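Local coordinates for protein acireductone dioxygenase (Bacillus anthracis, PDB 4QGL) that probably oxidises the acireductone of the methionine salvage pathway with molecular oxygen, giving products that depend on whether iron or nickel is bound, at residues V110-S115 / V159-F164; E59-F64 / H80-L85. One frame throughout, in Å; residues are numbered along the deposited sequence.

In the fold
Contacts 1 and 2 lie side by side, their centres about 7 Å apart, and both reach the same antiparallel sheet of the cupin fold. In contact 1, strand 110-113 pairs with 159-164 near the middle of that sheet; strand 80-85 of contact 2 is the next neighbour of 159-164 and an outermost strand, and helix 59-63 lies over the sheet face that bears V82 and I161. A160 O and I83 N, 3.0 Å apart, probably form one of the bonds sewing the two together, and R162 NH2 makes a salt bridge to D81 OD1 at 3.2 Å. The R111 side chain comes within about 4 Å of a bound cadmium ion at the nearest atoms, whereas D81 stays about 11 Å away.

Contact 1 of 2, residues V110-S115 / V159-F164; sequences VRFIVS and VAIRIF
The guanidinium of R111 has one face laid over the R162 side chain, CB being 3.7 Å above its plane toward the rim, while R162's own guanidinium is turned 87° away. Within its plane, R111 NH1 donates to V110 O at 2.7 Å, a bond that the bend at chi2 (-63°) permits and that fixes the group's rotation. Long, partly aliphatic arginines suit this face: R162 CB and CG lie under the R111 guanidinium, and although R111 NH2 is 4.1 Å from R162 NE, the salt bridge of R162 to D81 probably offsets the like charge. On the opposite face, the F112 ring lies alongside I161, CD2 to CD1 3.8 Å, and W37 stacks on it: large apolar residues filling a buried layer. F112 and I161 form a hydrogen-bonded antiparallel pair, F112 N to I161 O 3.0 Å and I161 N to F112 O 3.1 Å. Then the register slips: V114 N (3.0 Å) and S115 N (3.3 Å) approach V159 O from one side of its plane. This is a classic beta bulge, where the chain turns a corner, in an antiparallel cupin strand pair that carries R111, predicted to be important for generating the substrate dianion, beside the metal site.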
loop_
_atom_site.group_PDB
_atom_site.type_symbol
_atom_site.label_atom_id
_atom_site.label_comp_id
_atom_site.label_asym_id
_atom_site.label_seq_id
_atom_site.Cartn_x
_atom_site.Cartn_y
_atom_site.Cartn_z
ATOM N N VAL A 110 -0.792 0.087 -6.801
ATOM C CA VAL A 110 -0.204 1.217 -6.119
ATOM C C VAL A 110 -1.084 1.621 -4.963
ATOM O O VAL A 110 -2.274 1.737 -5.103
ATOM C CB VAL A 110 -0.092 2.370 -7.097
ATOM C CG1 VAL A 110 0.693 3.531 -6.507
ATOM C CG2 VAL A 110 0.539 1.875 -8.391
ATOM N N ARG A 111 -0.491 1.805 -3.803
ATOM C CA ARG A 111 -1.243 2.176 -2.611
ATOM C C ARG A 111 -0.428 3.211 -1.850
ATOM O O ARG A 111 0.791 3.097 -1.800
ATOM C CB ARG A 111 -1.503 0.944 -1.710
ATOM C CG ARG A 111 -2.437 -0.121 -2.292
ATOM C CD ARG A 111 -3.861 0.408 -2.524
ATOM N NE ARG A 111 -4.750 -0.614 -3.089
ATOM C CZ ARG A 111 -4.810 -0.939 -4.371
ATOM N NH1 ARG A 111 -4.051 -0.325 -5.260
ATOM N NH2 ARG A 111 -5.637 -1.880 -4.766
ATOM N N PHE A 112 -1.078 4.223 -1.279
ATOM C CA PHE A 112 -0.395 5.112 -0.345
ATOM C C PHE A 112 -1.087 5.052 0.987
ATOM O O PHE A 112 -2.283 5.257 1.051
ATOM C CB PHE A 112 -0.413 6.532 -0.857
ATOM C CG PHE A 112 -0.018 7.566 0.168
ATOM C CD1 PHE A 112 1.283 7.743 0.518
ATOM C CD2 PHE A 112 -0.964 8.387 0.742
ATOM C CE1 PHE A 112 1.639 8.705 1.436
ATOM C CE2 PHE A 112 -0.621 9.353 1.660
ATOM C CZ PHE A 112 0.689 9.503 2.013
ATOM N N ILE A 113 -0.371 4.789 2.060
ATOM C CA ILE A 113 -1.063 4.684 3.338
ATOM C C ILE A 113 -1.250 6.053 3.979
ATOM O O ILE A 113 -0.288 6.821 4.132
ATOM C CB ILE A 113 -0.322 3.771 4.321
ATOM C CG1 ILE A 113 -0.042 2.378 3.713
ATOM C CG2 ILE A 113 -1.094 3.668 5.618
ATOM C CD1 ILE A 113 -1.081 1.862 2.742
ATOM N N VAL A 114 -2.492 6.343 4.339
ATOM C CA VAL A 114 -2.824 7.549 5.065
ATOM C C VAL A 114 -2.939 7.313 6.543
ATOM O O VAL A 114 -2.428 8.071 7.332
ATOM C CB VAL A 114 -4.166 8.148 4.628
ATOM C CG1 VAL A 114 -4.302 9.565 5.195
ATOM C CG2 VAL A 114 -4.307 8.204 3.105
ATOM N N SER A 115 -3.652 6.261 6.919
ATOM C CA SER A 115 -3.779 5.851 8.320
ATOM C C SER A 115 -3.699 4.346 8.464
ATOM O O SER A 115 -3.883 3.643 7.486
ATOM C CB SER A 115 -5.119 6.320 8.839
ATOM O OG SER A 115 -5.101 7.728 9.017
ATOM N N VAL A 159 -6.487 3.026 6.131
ATOM C CA VAL A 159 -6.974 3.999 5.123
ATOM C C VAL A 159 -5.898 4.216 4.076
ATOM O O VAL A 159 -4.759 4.424 4.431
ATOM C CB VAL A 159 -7.343 5.351 5.731
ATOM C CG1 VAL A 159 -7.759 6.315 4.646
ATOM C CG2 VAL A 159 -8.499 5.226 6.685
ATOM N N ALA A 160 -6.288 4.170 2.794
ATOM C CA ALA A 160 -5.370 4.244 1.643
ATOM C C ALA A 160 -5.944 4.969 0.439
ATOM O O ALA A 160 -7.139 4.983 0.195
ATOM C CB ALA A 160 -4.982 2.832 1.203
ATOM N N ILE A 161 -5.041 5.498 -0.345
ATOM C CA ILE A 161 -5.359 5.972 -1.659
ATOM C C ILE A 161 -4.929 4.899 -2.652
ATOM O O ILE A 161 -3.826 4.416 -2.576
ATOM C CB ILE A 161 -4.623 7.283 -1.981
ATOM C CG1 ILE A 161 -4.943 8.334 -0.933
ATOM C CG2 ILE A 161 -5.063 7.776 -3.331
ATOM C CD1 ILE A 161 -4.088 9.583 -1.039
ATOM N N ARG A 162 -5.795 4.530 -3.583
ATOM C CA ARG A 162 -5.421 3.607 -4.609
ATOM C C ARG A 162 -5.271 4.355 -5.905
ATOM O O ARG A 162 -6.165 5.117 -6.305
ATOM C CB ARG A 162 -6.490 2.565 -4.786
ATOM C CG ARG A 162 -7.095 2.114 -3.484
ATOM C CD ARG A 162 -8.571 1.952 -3.708
ATOM N NE ARG A 162 -8.904 0.589 -4.097
ATOM C CZ ARG A 162 -10.054 0.236 -4.654
ATOM N NH1 ARG A 162 -10.259 -1.026 -4.963
ATOM N NH2 ARG A 162 -10.997 1.135 -4.905
ATOM N N ILE A 163 -4.144 4.133 -6.567
ATOM C CA ILE A 163 -3.930 4.701 -7.876
ATOM C C ILE A 163 -3.925 3.550 -8.877
ATOM O O ILE A 163 -3.310 2.554 -8.653
ATOM C CB ILE A 163 -2.619 5.510 -7.901
ATOM C CG1 ILE A 163 -2.608 6.513 -6.741
ATOM C CG2 ILE A 163 -2.471 6.274 -9.211
ATOM C CD1 ILE A 163 -1.320 7.310 -6.626
ATOM N N PHE A 164 -4.652 3.680 -9.961
ATOM C CA PHE A 164 -4.742 2.627 -10.938
ATOM C C PHE A 164 -4.663 3.176 -12.358
ATOM O O PHE A 164 -4.839 4.374 -12.596
ATOM C CB PHE A 164 -6.039 1.848 -10.740
ATOM C CG PHE A 164 -7.188 2.666 -10.210
ATOM C CD1 PHE A 164 -7.280 2.966 -8.868
ATOM C CD2 PHE A 164 -8.217 3.086 -11.046
ATOM C CE1 PHE A 164 -8.346 3.706 -8.376
ATOM C CE2 PHE A 164 -9.298 3.813 -10.554
ATOM C CZ PHE A 164 -9.351 4.130 -9.219
#

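Contact 2 of 2, residues E59-F64 / H80-L85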
loop_
_atom_site.group_PDB
_atom_site.type_symbol
_atom_site.label_atom_id
_atom_site.label_comp_id
_atom_site.label_asym_id
_atom_site.label_seq_id
_atom_site.Cartn_x
_atom_site.Cartn_y
_atom_site.Cartn_z
ATOM N N GLU A 59 -10.852 15.797 0.177
ATOM C CA GLU A 59 -9.809 16.575 0.822
ATOM C C GLU A 59 -8.480 15.873 0.879
ATOM O O GLU A 59 -7.453 16.492 0.691
ATOM C CB GLU A 59 -10.215 16.869 2.240
ATOM C CG GLU A 59 -9.446 18.013 2.846
ATOM C CD GLU A 59 -10.028 18.441 4.173
ATOM O OE1 GLU A 59 -9.391 19.293 4.831
ATOM O OE2 GLU A 59 -11.114 17.921 4.568
ATOM N N ILE A 60 -8.521 14.580 1.175
ATOM C CA ILE A 60 -7.335 13.747 1.240
ATOM C C ILE A 60 -6.630 13.733 -0.106
ATOM O O ILE A 60 -5.427 13.973 -0.197
ATOM C CB ILE A 60 -7.706 12.325 1.693
ATOM C CG1 ILE A 60 -7.924 12.311 3.209
ATOM C CG2 ILE A 60 -6.618 11.315 1.323
ATOM C CD1 ILE A 60 -8.247 10.941 3.764
ATOM N N LEU A 61 -7.395 13.473 -1.159
ATOM C CA LEU A 61 -6.909 13.627 -2.543
ATOM C C LEU A 61 -6.472 15.048 -2.942
ATOM O O LEU A 61 -5.632 15.224 -3.810
ATOM C CB LEU A 61 -7.976 13.152 -3.518
ATOM C CG LEU A 61 -8.312 11.662 -3.430
ATOM C CD1 LEU A 61 -9.469 11.378 -4.375
ATOM C CD2 LEU A 61 -7.092 10.801 -3.741
ATOM N N ALA A 62 -7.033 16.071 -2.330
ATOM C CA ALA A 62 -6.515 17.396 -2.565
ATOM C C ALA A 62 -5.142 17.650 -1.963
ATOM O O ALA A 62 -4.330 18.333 -2.568
ATOM C CB ALA A 62 -7.502 18.442 -2.068
ATOM N N VAL A 63 -4.886 17.146 -0.771
ATOM C CA VAL A 63 -3.626 17.412 -0.084
ATOM C C VAL A 63 -2.434 16.758 -0.776
ATOM O O VAL A 63 -1.385 17.368 -0.868
ATOM C CB VAL A 63 -3.699 16.979 1.387
ATOM C CG1 VAL A 63 -2.418 17.276 2.127
ATOM C CG2 VAL A 63 -4.802 17.716 2.104
ATOM N N PHE A 64 -2.578 15.517 -1.253
ATOM C CA PHE A 64 -1.478 14.837 -1.953
ATOM C C PHE A 64 -1.585 14.893 -3.458
ATOM O O PHE A 64 -0.896 14.165 -4.142
ATOM C CB PHE A 64 -1.351 13.402 -1.484
ATOM C CG PHE A 64 -1.076 13.298 -0.026
ATOM C CD1 PHE A 64 0.211 13.454 0.464
ATOM C CD2 PHE A 64 -2.119 13.091 0.865
ATOM C CE1 PHE A 64 0.450 13.402 1.819
ATOM C CE2 PHE A 64 -1.882 13.022 2.221
ATOM C CZ PHE A 64 -0.600 13.179 2.696
ATOM N N HIS A 80 -7.795 7.485 -9.407
ATOM C CA HIS A 80 -7.469 7.307 -7.990
ATOM C C HIS A 80 -8.685 7.488 -7.098
ATOM O O HIS A 80 -9.612 8.253 -7.445
ATOM C CB HIS A 80 -6.363 8.275 -7.546
ATOM C CG HIS A 80 -6.536 9.682 -8.026
ATOM N ND1 HIS A 80 -6.065 10.118 -9.253
ATOM C CD2 HIS A 80 -7.105 10.764 -7.441
ATOM C CE1 HIS A 80 -6.343 11.400 -9.404
ATOM N NE2 HIS A 80 -6.971 11.819 -8.317
ATOM N N ASP A 81 -8.683 6.795 -5.957
ATOM C CA ASP A 81 -9.726 6.990 -4.953
ATOM C C ASP A 81 -9.279 6.595 -3.560
ATOM O O ASP A 81 -8.128 6.276 -3.357
ATOM C CB ASP A 81 -11.009 6.261 -5.339
ATOM C CG ASP A 81 -10.842 4.753 -5.433
ATOM O OD1 ASP A 81 -9.914 4.150 -4.811
ATOM O OD2 ASP A 81 -11.688 4.172 -6.159
ATOM N N VAL A 82 -10.191 6.644 -2.607
ATOM C CA VAL A 82 -9.845 6.355 -1.243
ATOM C C VAL A 82 -10.708 5.227 -0.744
ATOM O O VAL A 82 -11.905 5.231 -0.933
ATOM C CB VAL A 82 -10.007 7.584 -0.340
ATOM C CG1 VAL A 82 -9.562 7.285 1.079
ATOM C CG2 VAL A 82 -9.212 8.750 -0.910
ATOM N N ILE A 83 -10.078 4.256 -0.103
ATOM C CA ILE A 83 -10.817 3.224 0.599
ATOM C C ILE A 83 -10.418 3.150 2.076
ATOM O O ILE A 83 -9.310 3.489 2.448
ATOM C CB ILE A 83 -10.714 1.869 -0.139
ATOM C CG1 ILE A 83 -9.273 1.487 -0.459
ATOM C CG2 ILE A 83 -11.465 1.970 -1.463
ATOM C CD1 ILE A 83 -8.646 0.594 0.559
ATOM N N SER A 84 -11.358 2.753 2.914
ATOM C CA SER A 84 -11.028 2.391 4.284
ATOM C C SER A 84 -11.641 1.068 4.720
ATOM O O SER A 84 -12.747 0.752 4.350
ATOM C CB SER A 84 -11.416 3.495 5.240
ATOM O OG SER A 84 -12.801 3.522 5.433
ATOM N N LEU A 85 -10.875 0.312 5.512
ATOM C CA LEU A 85 -11.269 -0.981 6.080
ATOM C C LEU A 85 -11.066 -0.925 7.563
ATOM O O LEU A 85 -10.100 -0.339 8.018
ATOM C CB LEU A 85 -10.403 -2.097 5.513
ATOM C CG LEU A 85 -10.584 -2.363 4.016
ATOM C CD1 LEU A 85 -9.551 -3.340 3.508
ATOM C CD2 LEU A 85 -11.970 -2.877 3.719
#
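L61 of helix 59-63 lays its branched end against two residues of the same face of strand 80-85, V82 and H80. The buried part is apolar. L61 CG lies 4.0 Å from V82 CG2, the two side chains sliding past each other in opposite directions, and L61 CD2 is 4.1 Å from the same methyl. I60 CG2 adds a more distant touch on V82 CG2 at 4.3 Å. Leucine suits this place because its forked end can meet both neighbours, and beta-branched valine suits the strand, where it offers a methyl close to the backbone. With chi1 at -177°, V82 places CG1 anti to the backbone N and leaves CG2 as the branch that meets the helix. Here a helix packs on a sheet: the strand is an outermost one of an antiparallel cupin sheet, and the segments run at 127° with their axes 9.0 Å apart. L61 also reaches I161 on the neighbouring strand and I68 of helix 65-75, which extends the apolar layer beyond this pair. The H80 side faces solvent, although its nearest atoms are close: the exposed histidine offers CD2 to L61 CD2 at 3.7 Å, while L61 CD1 lies in the ring plane at its edge. Histidine fits such a border, since a ring carbon can rest on leucine in a residue that is otherwise largely solvent-exposed. Its chi1 of 45° sets CG between the backbone N and the carbonyl carbon, swinging the ring toward the helix. D81, next along the strand, has its CB directed away from the helix.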